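Local coordinates for SusD-like carbohydrate binding protein (PDB 3LEW) that probably binds carbohydrate at the outer membrane of Bacteroides vulgatus, as a SusD-family protein thought to take part in nutrient capture, at residues Ala75-Gly80 with Leu469-Asp474; Leu132-Ser137 with Ser408-Ile413; Asn251-Trp256 with Leu343-Glu348; Val288-Arg293 with Leu306-Asp311. All blocks are in the same frame, centred on the assembly; numbering follows the deposited sequence.

Interaction 1: Ala75-Gly80 with Leu469-Asp474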
# COMPACT_ATOMS: atom_id res chain seq x y z
N ALA A 75 -0.67 12.44 -12.51
CA ALA A 75 -1.40 12.87 -11.30
C ALA A 75 -0.51 13.31 -10.13
O ALA A 75 -0.69 14.40 -9.59
CB ALA A 75 -2.36 11.76 -10.82
N ILE A 76 0.45 12.48 -9.75
CA ILE A 76 1.24 12.75 -8.56
C ILE A 76 2.32 13.81 -8.88
O ILE A 76 2.45 14.80 -8.16
CB ILE A 76 1.82 11.43 -7.99
CG1 ILE A 76 0.68 10.51 -7.50
CG2 ILE A 76 2.83 11.70 -6.83
CD1 ILE A 76 -0.03 11.03 -6.21
N TYR A 77 3.06 13.63 -9.96
CA TYR A 77 4.05 14.60 -10.43
C TYR A 77 3.35 15.95 -10.63
O TYR A 77 3.92 17.00 -10.39
CB TYR A 77 4.65 14.12 -11.73
CG TYR A 77 5.55 15.14 -12.38
CD1 TYR A 77 6.85 15.27 -11.98
CD2 TYR A 77 5.08 15.98 -13.38
CE1 TYR A 77 7.70 16.19 -12.58
CE2 TYR A 77 5.93 16.92 -13.97
CZ TYR A 77 7.23 17.02 -13.54
OH TYR A 77 8.11 17.96 -14.11
N GLY A 78 2.11 15.89 -11.12
CA GLY A 78 1.26 17.07 -11.29
C GLY A 78 0.69 17.74 -10.05
O GLY A 78 -0.04 18.74 -10.17
N LYS A 79 1.03 17.21 -8.87
CA LYS A 79 0.55 17.74 -7.60
C LYS A 79 -0.98 17.87 -7.54
O LYS A 79 -1.54 18.90 -7.08
CB LYS A 79 1.21 19.08 -7.31
CG LYS A 79 2.67 18.92 -6.92
CD LYS A 79 3.30 20.33 -6.91
CE LYS A 79 4.69 20.27 -6.46
NZ LYS A 79 5.31 21.64 -6.64
N GLY A 80 -1.66 16.84 -8.03
CA GLY A 80 -3.12 16.77 -7.94
C GLY A 80 -3.65 16.45 -6.54
O GLY A 80 -2.90 16.48 -5.54
N LEU A 469 7.82 9.90 -7.98
CA LEU A 469 7.80 10.39 -6.58
C LEU A 469 6.62 11.25 -6.20
O LEU A 469 6.19 12.13 -6.98
CB LEU A 469 9.08 11.14 -6.25
CG LEU A 469 10.40 10.41 -6.44
CD1 LEU A 469 11.57 11.37 -5.96
CD2 LEU A 469 10.39 9.12 -5.70
N TYR A 470 6.12 11.05 -4.98
CA TYR A 470 5.21 12.03 -4.38
C TYR A 470 6.03 13.29 -4.07
O TYR A 470 7.27 13.22 -3.94
CB TYR A 470 4.57 11.52 -3.11
CG TYR A 470 3.47 10.46 -3.30
CD1 TYR A 470 3.73 9.23 -3.88
CD2 TYR A 470 2.21 10.67 -2.76
CE1 TYR A 470 2.71 8.21 -3.98
CE2 TYR A 470 1.21 9.70 -2.86
CZ TYR A 470 1.47 8.48 -3.48
OH TYR A 470 0.44 7.54 -3.52
N ARG A 471 5.37 14.44 -4.09
CA ARG A 471 6.00 15.75 -3.96
C ARG A 471 5.50 16.57 -2.79
O ARG A 471 4.33 16.66 -2.49
CB ARG A 471 5.74 16.53 -5.25
CG ARG A 471 6.28 15.82 -6.49
CD ARG A 471 6.11 16.64 -7.74
NE ARG A 471 6.92 17.85 -7.72
CZ ARG A 471 7.06 18.70 -8.74
NH1 ARG A 471 6.41 18.48 -9.89
NH2 ARG A 471 7.85 19.78 -8.60
N ILE A 472 6.44 17.24 -2.13
CA ILE A 472 6.09 18.26 -1.16
C ILE A 472 5.16 19.26 -1.86
O ILE A 472 5.36 19.62 -3.05
CB ILE A 472 7.36 18.94 -0.61
CG1 ILE A 472 8.24 17.90 0.12
CG2 ILE A 472 6.99 20.11 0.27
CD1 ILE A 472 9.69 18.28 0.39
N THR A 473 4.10 19.66 -1.16
CA THR A 473 3.06 20.55 -1.74
C THR A 473 3.54 21.95 -2.01
O THR A 473 4.49 22.45 -1.36
CB THR A 473 1.85 20.65 -0.81
OG1 THR A 473 2.24 21.21 0.45
CG2 THR A 473 1.17 19.25 -0.62
N ASP A 474 2.86 22.61 -2.94
CA ASP A 474 3.10 24.03 -3.20
C ASP A 474 2.91 24.87 -1.92
O ASP A 474 3.70 25.81 -1.67
CB ASP A 474 2.17 24.56 -4.29
CG ASP A 474 2.60 24.11 -5.70
OD1 ASP A 474 3.75 23.66 -5.93
OD2 ASP A 474 1.75 24.24 -6.58

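Interaction 2: Leu132-Ser137 with Ser408-Ile413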
# COMPACT_ATOMS: atom_id res chain seq x y z
N LEU A 132 6.09 8.56 4.24
CA LEU A 132 6.86 9.67 3.71
C LEU A 132 8.18 9.17 3.13
O LEU A 132 8.52 9.50 1.97
CB LEU A 132 7.07 10.74 4.79
CG LEU A 132 5.80 11.51 5.19
CD1 LEU A 132 5.98 12.29 6.56
CD2 LEU A 132 5.34 12.48 4.09
N ALA A 133 8.91 8.33 3.89
CA ALA A 133 10.21 7.85 3.46
C ALA A 133 10.15 7.04 2.16
O ALA A 133 11.02 7.15 1.32
CB ALA A 133 10.85 6.99 4.55
N SER A 134 9.12 6.21 2.03
CA SER A 134 9.02 5.27 0.91
C SER A 134 8.46 5.85 -0.37
O SER A 134 8.61 5.20 -1.42
CB SER A 134 8.21 4.02 1.32
OG SER A 134 6.87 4.33 1.70
N CYS A 135 7.80 7.01 -0.34
CA CYS A 135 7.11 7.63 -1.47
C CYS A 135 7.69 8.98 -1.95
O CYS A 135 7.45 9.39 -3.05
CB CYS A 135 5.66 7.91 -1.08
SG CYS A 135 4.65 6.44 -0.89
N TYR A 136 8.37 9.71 -1.06
CA TYR A 136 8.82 11.10 -1.34
C TYR A 136 10.30 11.26 -1.72
O TYR A 136 10.80 12.40 -1.92
CB TYR A 136 8.49 12.01 -0.14
CG TYR A 136 7.03 12.34 0.01
CD1 TYR A 136 6.09 11.38 0.42
CD2 TYR A 136 6.56 13.59 -0.35
CE1 TYR A 136 4.70 11.66 0.54
CE2 TYR A 136 5.20 13.88 -0.25
CZ TYR A 136 4.28 12.90 0.18
OH TYR A 136 2.99 13.25 0.28
N SER A 137 11.00 10.13 -1.82
CA SER A 137 12.40 10.13 -2.21
C SER A 137 12.67 8.83 -2.98
O SER A 137 11.97 7.82 -2.81
CB SER A 137 13.30 10.11 -0.99
OG SER A 137 13.06 11.16 -0.04
N SER A 408 2.79 -1.52 -5.77
CA SER A 408 3.55 -1.57 -7.04
C SER A 408 4.59 -0.45 -7.16
O SER A 408 5.76 -0.71 -7.44
CB SER A 408 2.66 -1.53 -8.28
OG SER A 408 1.69 -2.59 -8.30
N LEU A 409 4.18 0.79 -6.93
CA LEU A 409 5.12 1.94 -7.03
C LEU A 409 6.17 1.87 -5.94
O LEU A 409 7.31 2.26 -6.14
CB LEU A 409 4.37 3.25 -6.91
CG LEU A 409 5.21 4.55 -6.98
CD1 LEU A 409 5.83 4.77 -8.40
CD2 LEU A 409 4.31 5.77 -6.56
N ILE A 410 5.77 1.39 -4.76
CA ILE A 410 6.70 1.35 -3.61
C ILE A 410 7.86 0.42 -3.90
O ILE A 410 9.02 0.75 -3.66
CB ILE A 410 5.97 0.85 -2.32
CG1 ILE A 410 4.79 1.78 -1.98
CG2 ILE A 410 6.98 0.59 -1.19
CD1 ILE A 410 5.12 3.25 -1.85
N ASP A 411 7.56 -0.67 -4.57
CA ASP A 411 8.59 -1.63 -5.00
C ASP A 411 9.44 -1.09 -6.14
O ASP A 411 10.65 -1.27 -6.12
CB ASP A 411 7.97 -2.94 -5.41
CG ASP A 411 7.49 -3.76 -4.22
OD1 ASP A 411 7.79 -3.46 -3.02
OD2 ASP A 411 6.76 -4.75 -4.48
N ILE A 412 8.82 -0.42 -7.12
CA ILE A 412 9.54 0.22 -8.23
C ILE A 412 10.60 1.21 -7.70
O ILE A 412 11.77 1.23 -8.13
CB ILE A 412 8.53 0.89 -9.20
CG1 ILE A 412 7.88 -0.23 -10.05
CG2 ILE A 412 9.20 1.94 -10.14
CD1 ILE A 412 6.63 0.16 -10.82
N ILE A 413 10.18 2.02 -6.76
CA ILE A 413 11.06 3.01 -6.10
C ILE A 413 12.17 2.31 -5.30
O ILE A 413 13.35 2.49 -5.59
CB ILE A 413 10.28 3.94 -5.19
CG1 ILE A 413 9.40 4.93 -5.99
CG2 ILE A 413 11.22 4.79 -4.35
CD1 ILE A 413 8.40 5.79 -5.13
O HOH W 1 9.85 2.83 -1.70

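Interaction 3: Asn251-Trp256 with Leu343-Glu348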
# COMPACT_ATOMS: atom_id res chain seq x y z
N ASN A 251 -11.06 -11.87 8.17
CA ASN A 251 -10.15 -12.86 7.59
C ASN A 251 -8.92 -13.07 8.49
O ASN A 251 -8.25 -12.08 8.89
CB ASN A 251 -9.82 -12.37 6.18
CG ASN A 251 -8.94 -13.28 5.41
OD1 ASN A 251 -7.87 -13.66 5.86
ND2 ASN A 251 -9.40 -13.66 4.20
N LYS A 252 -8.59 -14.33 8.80
CA LYS A 252 -7.47 -14.62 9.73
C LYS A 252 -6.08 -14.27 9.18
O LYS A 252 -5.12 -14.24 9.94
CB LYS A 252 -7.49 -16.07 10.19
CG LYS A 252 -8.59 -16.36 11.23
CD LYS A 252 -8.75 -17.89 11.52
CE LYS A 252 -9.35 -18.63 10.33
NZ LYS A 252 -9.33 -20.12 10.53
N GLU A 253 -5.96 -14.06 7.88
CA GLU A 253 -4.67 -13.67 7.34
C GLU A 253 -4.45 -12.16 7.41
O GLU A 253 -3.33 -11.66 7.22
CB GLU A 253 -4.54 -14.18 5.89
CG GLU A 253 -3.08 -14.42 5.54
CD GLU A 253 -2.80 -14.52 4.06
OE1 GLU A 253 -3.28 -15.49 3.39
OE2 GLU A 253 -2.08 -13.64 3.54
N TRP A 254 -5.51 -11.40 7.61
CA TRP A 254 -5.37 -9.94 7.74
C TRP A 254 -4.84 -9.64 9.13
O TRP A 254 -5.50 -9.87 10.13
CB TRP A 254 -6.68 -9.20 7.53
CG TRP A 254 -7.28 -9.23 6.18
CD1 TRP A 254 -7.22 -10.24 5.24
CD2 TRP A 254 -8.14 -8.21 5.62
NE1 TRP A 254 -7.98 -9.90 4.13
CE2 TRP A 254 -8.56 -8.68 4.34
CE3 TRP A 254 -8.59 -6.97 6.08
CZ2 TRP A 254 -9.42 -7.95 3.55
CZ3 TRP A 254 -9.48 -6.24 5.30
CH2 TRP A 254 -9.87 -6.74 4.02
N ILE A 255 -3.64 -9.07 9.17
CA ILE A 255 -3.03 -8.58 10.39
C ILE A 255 -3.58 -7.21 10.76
O ILE A 255 -3.82 -6.93 11.93
CB ILE A 255 -1.51 -8.49 10.21
CG1 ILE A 255 -0.95 -9.90 9.99
CG2 ILE A 255 -0.86 -7.85 11.43
CD1 ILE A 255 0.53 -9.91 9.59
N TRP A 256 -3.86 -6.39 9.75
CA TRP A 256 -4.24 -5.02 9.96
C TRP A 256 -5.16 -4.59 8.86
O TRP A 256 -4.88 -4.82 7.67
CB TRP A 256 -2.97 -4.14 9.93
CG TRP A 256 -3.03 -2.81 10.61
CD1 TRP A 256 -3.79 -2.44 11.69
CD2 TRP A 256 -2.13 -1.71 10.39
NE1 TRP A 256 -3.46 -1.18 12.11
CE2 TRP A 256 -2.48 -0.69 11.30
CE3 TRP A 256 -1.11 -1.47 9.46
CZ2 TRP A 256 -1.82 0.55 11.33
CZ3 TRP A 256 -0.50 -0.24 9.49
CH2 TRP A 256 -0.86 0.75 10.40
N LEU A 343 -4.70 -3.59 5.04
CA LEU A 343 -3.49 -2.83 5.13
C LEU A 343 -2.24 -3.75 5.26
O LEU A 343 -1.17 -3.39 4.79
CB LEU A 343 -3.56 -1.89 6.36
CG LEU A 343 -4.64 -0.77 6.27
CD1 LEU A 343 -4.78 -0.06 7.64
CD2 LEU A 343 -4.30 0.19 5.13
N MSE A 344 -2.40 -4.93 5.83
CA MSE A 344 -1.26 -5.84 6.03
C MSE A 344 -1.76 -7.25 6.23
O MSE A 344 -2.64 -7.47 7.06
CB MSE A 344 -0.40 -5.43 7.23
CG MSE A 344 0.83 -6.21 7.32
SE MSE A 344 2.08 -5.34 8.60
CE MSE A 344 1.06 -5.28 10.06
N ARG A 345 -1.20 -8.21 5.47
CA ARG A 345 -1.52 -9.62 5.60
C ARG A 345 -0.27 -10.45 5.91
O ARG A 345 0.87 -10.05 5.61
CB ARG A 345 -2.11 -10.15 4.29
CG ARG A 345 -3.31 -9.42 3.87
CD ARG A 345 -3.99 -10.19 2.73
NE ARG A 345 -3.34 -10.06 1.43
CZ ARG A 345 -2.81 -11.04 0.71
NH1 ARG A 345 -2.76 -12.30 1.14
NH2 ARG A 345 -2.37 -10.77 -0.52
N VAL A 346 -0.50 -11.63 6.45
CA VAL A 346 0.60 -12.55 6.75
C VAL A 346 1.42 -12.90 5.48
O VAL A 346 2.64 -13.03 5.55
CB VAL A 346 0.13 -13.83 7.46
CG1 VAL A 346 1.41 -14.73 7.87
CG2 VAL A 346 -0.72 -13.50 8.73
N ALA A 347 0.78 -13.04 4.32
CA ALA A 347 1.53 -13.34 3.12
C ALA A 347 2.65 -12.33 2.85
O ALA A 347 3.70 -12.71 2.34
CB ALA A 347 0.59 -13.42 1.87
N GLU A 348 2.41 -11.04 3.09
CA GLU A 348 3.45 -10.04 2.95
C GLU A 348 4.63 -10.31 3.87
O GLU A 348 5.78 -10.04 3.50
CB GLU A 348 2.88 -8.64 3.21
CG GLU A 348 3.92 -7.52 3.04
CD GLU A 348 3.52 -6.18 3.63
OE1 GLU A 348 2.37 -5.99 4.05
OE2 GLU A 348 4.41 -5.29 3.71

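Interaction 4: Val288-Arg293 with Leu306-Asp311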
# COMPACT_ATOMS: atom_id res chain seq x y z
N VAL A 288 -6.81 -5.26 -15.29
CA VAL A 288 -5.56 -6.01 -15.19
C VAL A 288 -4.79 -5.93 -16.52
O VAL A 288 -5.38 -6.04 -17.59
CB VAL A 288 -5.85 -7.47 -14.82
CG1 VAL A 288 -4.54 -8.26 -14.67
CG2 VAL A 288 -6.71 -7.56 -13.58
N ASP A 289 -3.48 -5.76 -16.47
CA ASP A 289 -2.65 -6.04 -17.68
C ASP A 289 -2.88 -7.49 -18.10
O ASP A 289 -2.57 -8.42 -17.35
CB ASP A 289 -1.18 -5.84 -17.34
CG ASP A 289 -0.25 -6.06 -18.53
OD1 ASP A 289 -0.73 -6.36 -19.65
OD2 ASP A 289 0.99 -5.94 -18.31
N PRO A 290 -3.34 -7.72 -19.36
CA PRO A 290 -3.58 -9.10 -19.70
C PRO A 290 -2.32 -9.96 -19.57
O PRO A 290 -2.41 -11.12 -19.28
CB PRO A 290 -4.04 -9.01 -21.14
CG PRO A 290 -4.80 -7.68 -21.19
CD PRO A 290 -3.96 -6.77 -20.30
N TYR A 291 -1.16 -9.37 -19.81
CA TYR A 291 0.11 -10.10 -19.63
C TYR A 291 0.42 -10.51 -18.17
O TYR A 291 1.21 -11.43 -17.97
CB TYR A 291 1.29 -9.30 -20.18
CG TYR A 291 1.24 -9.10 -21.69
CD1 TYR A 291 1.24 -10.19 -22.57
CD2 TYR A 291 1.16 -7.81 -22.24
CE1 TYR A 291 1.22 -10.00 -23.97
CE2 TYR A 291 1.13 -7.61 -23.64
CZ TYR A 291 1.14 -8.70 -24.49
OH TYR A 291 1.09 -8.49 -25.87
N PHE A 292 -0.19 -9.84 -17.19
CA PHE A 292 -0.03 -10.23 -15.78
C PHE A 292 -0.52 -11.65 -15.50
O PHE A 292 0.05 -12.34 -14.68
CB PHE A 292 -0.75 -9.21 -14.92
CG PHE A 292 -0.76 -9.52 -13.44
CD1 PHE A 292 0.37 -9.35 -12.69
CD2 PHE A 292 -1.92 -9.99 -12.83
CE1 PHE A 292 0.35 -9.55 -11.34
CE2 PHE A 292 -1.94 -10.22 -11.47
CZ PHE A 292 -0.78 -10.02 -10.74
N ARG A 293 -1.54 -12.10 -16.23
CA ARG A 293 -2.08 -13.44 -16.04
C ARG A 293 -1.04 -14.51 -16.44
O ARG A 293 -1.00 -15.57 -15.85
CB ARG A 293 -3.36 -13.62 -16.84
CG ARG A 293 -4.10 -14.95 -16.61
CD ARG A 293 -5.45 -14.94 -17.29
NE ARG A 293 -6.31 -16.06 -16.89
CZ ARG A 293 -6.18 -17.31 -17.34
NH1 ARG A 293 -5.21 -17.64 -18.20
NH2 ARG A 293 -7.02 -18.26 -16.92
N LEU A 306 -8.52 -14.12 -12.81
CA LEU A 306 -8.19 -13.17 -13.88
C LEU A 306 -8.90 -13.64 -15.16
O LEU A 306 -8.63 -14.72 -15.68
CB LEU A 306 -6.68 -13.10 -14.10
CG LEU A 306 -5.88 -12.79 -12.84
CD1 LEU A 306 -4.36 -12.96 -13.14
CD2 LEU A 306 -6.20 -11.40 -12.30
N PHE A 307 -9.82 -12.84 -15.66
CA PHE A 307 -10.60 -13.24 -16.82
C PHE A 307 -11.16 -12.04 -17.56
O PHE A 307 -11.39 -11.00 -16.97
CB PHE A 307 -11.77 -14.15 -16.40
CG PHE A 307 -12.62 -13.57 -15.29
CD1 PHE A 307 -13.70 -12.74 -15.59
CD2 PHE A 307 -12.32 -13.82 -13.97
CE1 PHE A 307 -14.48 -12.20 -14.60
CE2 PHE A 307 -13.09 -13.26 -12.95
CZ PHE A 307 -14.17 -12.44 -13.29
N TRP A 308 -11.38 -12.21 -18.86
CA TRP A 308 -12.04 -11.19 -19.68
C TRP A 308 -13.48 -11.04 -19.28
O TRP A 308 -14.19 -12.03 -19.06
CB TRP A 308 -12.01 -11.60 -21.16
CG TRP A 308 -10.66 -11.76 -21.77
CD1 TRP A 308 -10.12 -12.92 -22.24
CD2 TRP A 308 -9.68 -10.72 -22.01
NE1 TRP A 308 -8.86 -12.68 -22.74
CE2 TRP A 308 -8.56 -11.34 -22.61
CE3 TRP A 308 -9.64 -9.35 -21.77
CZ2 TRP A 308 -7.44 -10.64 -22.99
CZ3 TRP A 308 -8.52 -8.64 -22.14
CH2 TRP A 308 -7.42 -9.29 -22.74
N ALA A 309 -13.96 -9.81 -19.26
CA ALA A 309 -15.38 -9.56 -19.09
C ALA A 309 -15.70 -8.18 -19.61
O ALA A 309 -14.85 -7.26 -19.60
CB ALA A 309 -15.82 -9.69 -17.56
N THR A 310 -16.95 -8.00 -19.97
CA THR A 310 -17.47 -6.69 -20.28
C THR A 310 -17.72 -5.91 -18.96
O THR A 310 -17.76 -6.50 -17.86
CB THR A 310 -18.77 -6.80 -21.11
OG1 THR A 310 -19.66 -7.74 -20.48
CG2 THR A 310 -18.47 -7.30 -22.53
N ASP A 311 -17.90 -4.60 -19.08
CA ASP A 311 -18.10 -3.71 -17.91
C ASP A 311 -19.30 -4.20 -17.08
O ASP A 311 -20.35 -4.55 -17.63
CB ASP A 311 -18.30 -2.27 -18.35
CG ASP A 311 -17.04 -1.64 -18.98
OD1 ASP A 311 -15.90 -2.09 -18.71
OD2 ASP A 311 -17.22 -0.64 -19.71
O HOH W 2 -9.44 -17.36 -15.70

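Interaction 1: Ala75-Gly80 with Leu469-Asp474
The guanidinium group of Arg471 has the CE methylene of Lys79 over one face, 3.4 Å above its plane, and the carbonyl O of Tyr77 at its edge. That edge contact is a hydrogen bond from Arg471 NH1 to Tyr77 O of 2.9 Å, lying in the carbonyl plane though 20° out of the guanidinium plane. NH1 also stands over one face of the Tyr77 ring, toward its rim; with the ring centroid 5.0 Å from Arg471 CZ, any cation-pi attraction is weak. A bend at chi3 (66°) turns the arginine head toward this turn, while NH2 bonds to the main-chain O of the C-terminal Lys495. The Tyr470 ring receives Ile76 CD1 over one face in a CH-pi contact, and its hydroxyl bonds to Asn52. Ile76 CG2 packs 3.4 Å from Tyr470 CA. Lys79, extended beyond CG, crosses Arg471 at about a right angle and reaches Asp474 in a salt bridge, NZ to OD1 2.6 Å, which probably offsets the nearness of the two positive side chains. With an alanine at Arg471, Tyr77 O would probably lose its donor and the aliphatic end of Lys79 its flat support. The arrangement docks a type I beta turn, Ile76 to Lys79, ahead of helix 81-103, against an irregular C-terminal loop whose Thr473 is the N-cap of helix 474-479.

Interaction 2: Leu132-Ser137 with Ser408-Ile413
Ser134 and Ile410 mark the closest backbone approach, with 6.4 Å between their CA atoms, where the last turn of helix 111-135 meets the short helix 408-414. The first segment is leaving its helix here: the bond from Tyr136 N to Leu132 O is still made, but Ser137 has an extended backbone. The second segment is regular helix throughout. A water joins the two backbones, donating to Ser134 O at 2.7 Å and to Ile410 O at 3.0 Å, so that both carbonyls have a donor where no direct bond links the segments. Around this bridge the side-chain contacts are few and made by methyl groups. Ile410 reaches over with CD1, which meets Cys135 SG at 3.4 Å and also lies near Ser134 O; the cysteine was modelled in two conformers, so the closeness of its contact is doubtful. With CG1 of Ile410 anti to the carbonyl carbon (chi1 -59°), a further turn at chi2 points CD1 toward the serine and cysteine. Ile413, one helical turn on, uses both branches: CD1 lies 3.8 Å from Ser134 O, and CG2 lies 3.5 Å from Ser137 O. The hydroxyl of Ser134 turns back to Leu130 O in its own helix, and that of Ser137 bonds to Val147 O. Tyr215 of helix 202-215 touches both Ser134 and Ile410. This is helix-end packing with a water-bridged backbone, and it brings together the two parts of the SusD-family fold that lie far apart in sequence.

Interaction 3: Asn251-Trp256 with Leu343-Glu348
Ile255 CG2 presses on the terminal methyl CE of selenomethionine Met344 at 3.5 Å, tighter than usual carbon contact, while its CG1 branch lies against Val346 CG2. A bend at chi3 (56°) brings the methyl group of Met344 back onto the isoleucine. Next to this pair, Trp256 CB packs on Met344 CB, and the indole of Trp256 takes Leu343 CD1 over the centre of one face, 4.1 Å above the plane. Val204 and Ile208 of helix 202-215 close in on Trp256, whose NE1 bonds to His198 O.

Backbone bonds run through the middle, and two carbonyls each grip a pair of donors. Met344 O accepts from Ile255 N at 2.8 Å and from Trp256 N at 3.1 Å; Trp256 O accepts from Leu343 N and Met344 N, which approach from the same face of its plane. Farther out, Val346 N donates to Glu253 O at 2.9 Å.

At the polar edge Glu253 OE2 receives Ala347 N at 3.0 Å from above the carboxylate plane. The same oxygen makes a salt bridge with Arg345 NH1 at 2.8 Å, although the hydrogen bond within it is weak, with an N-H...O angle of 125°. OE1 is held by Met237 N and Arg376, and Arg345 also pairs with Glu401 and Glu405, so these charges are shared within a buried network. An Asx turn, Asn251 OD1 accepting from Glu253 N, leads into the edge. Together they form a two-stranded antiparallel sheet interrupted by successive classic beta bulges, where strand 341-345 passes directly into helix 346-359.

Interaction 4: Val288-Arg293 with Leu306-Asp311
Leu306 O is gripped by two donors: Arg293 NE at 2.9 Å and a water at 2.8 Å that in turn accepts from Arg293 NH2. The contact folds the loop after strand 286-288 against strand 306-309, an outermost strand of a four-stranded mixed sheet, and the loop starts with an Asx turn in which Asp289 OD1 accepts from Tyr291 N. Arg293 NE approaches from above the carbonyl plane, 36° out of it, while Leu306 O lies at the guanidinium edge, 15° out of its plane. With CG anti to the backbone N (chi1 -174°) and the chain extended from there to NE, Arg293 slides past Leu306 in the opposite direction and lays its methylenes along the leucine, CD to CB 3.9 Å. A methionine in its place would probably leave Leu306 O without its NE donor and the bridging water without the NH2 group it accepts from.

Leu306 itself wedges into the loop by both methyl groups. CD1 sits 3.7 Å from Arg293 CA and close to the Phe292 ring, whereas CD2 meets Val288 CG2 at 4.1 Å. Phe292 continues the apolar layer on to Trp403 and Phe296. Two residues along the strand, Trp308 reaches the start of the loop, with Tyr424 touching both it and Pro290. There the two side chains, proline and tryptophan, cross at about a right angle, Pro290 CG standing 3.4 Å from Trp308 CH2.

In the fold
Interactions 1 and 2 adjoin: Tyr470 N probably bonds to Cys135 O, and the Tyr470 side chain packs on Tyr136, so the C-terminal loop lies on the end of helix 111-135. Interaction 2 is nearest the chain's centre, about 10 Å between centres, and relies on methyl groups and one water. Interaction 3, also wholly buried, lies across the chain's centre from interaction 1 and combines dense backbone bonding with ion pairs. Interaction 4 is the most peripheral, about 22 Å out, and joins a loop to a sheet edge with one arginine over an apolar layer. Interaction 1 mixes buried residues with an exposed salt-bridge partner, Asp474.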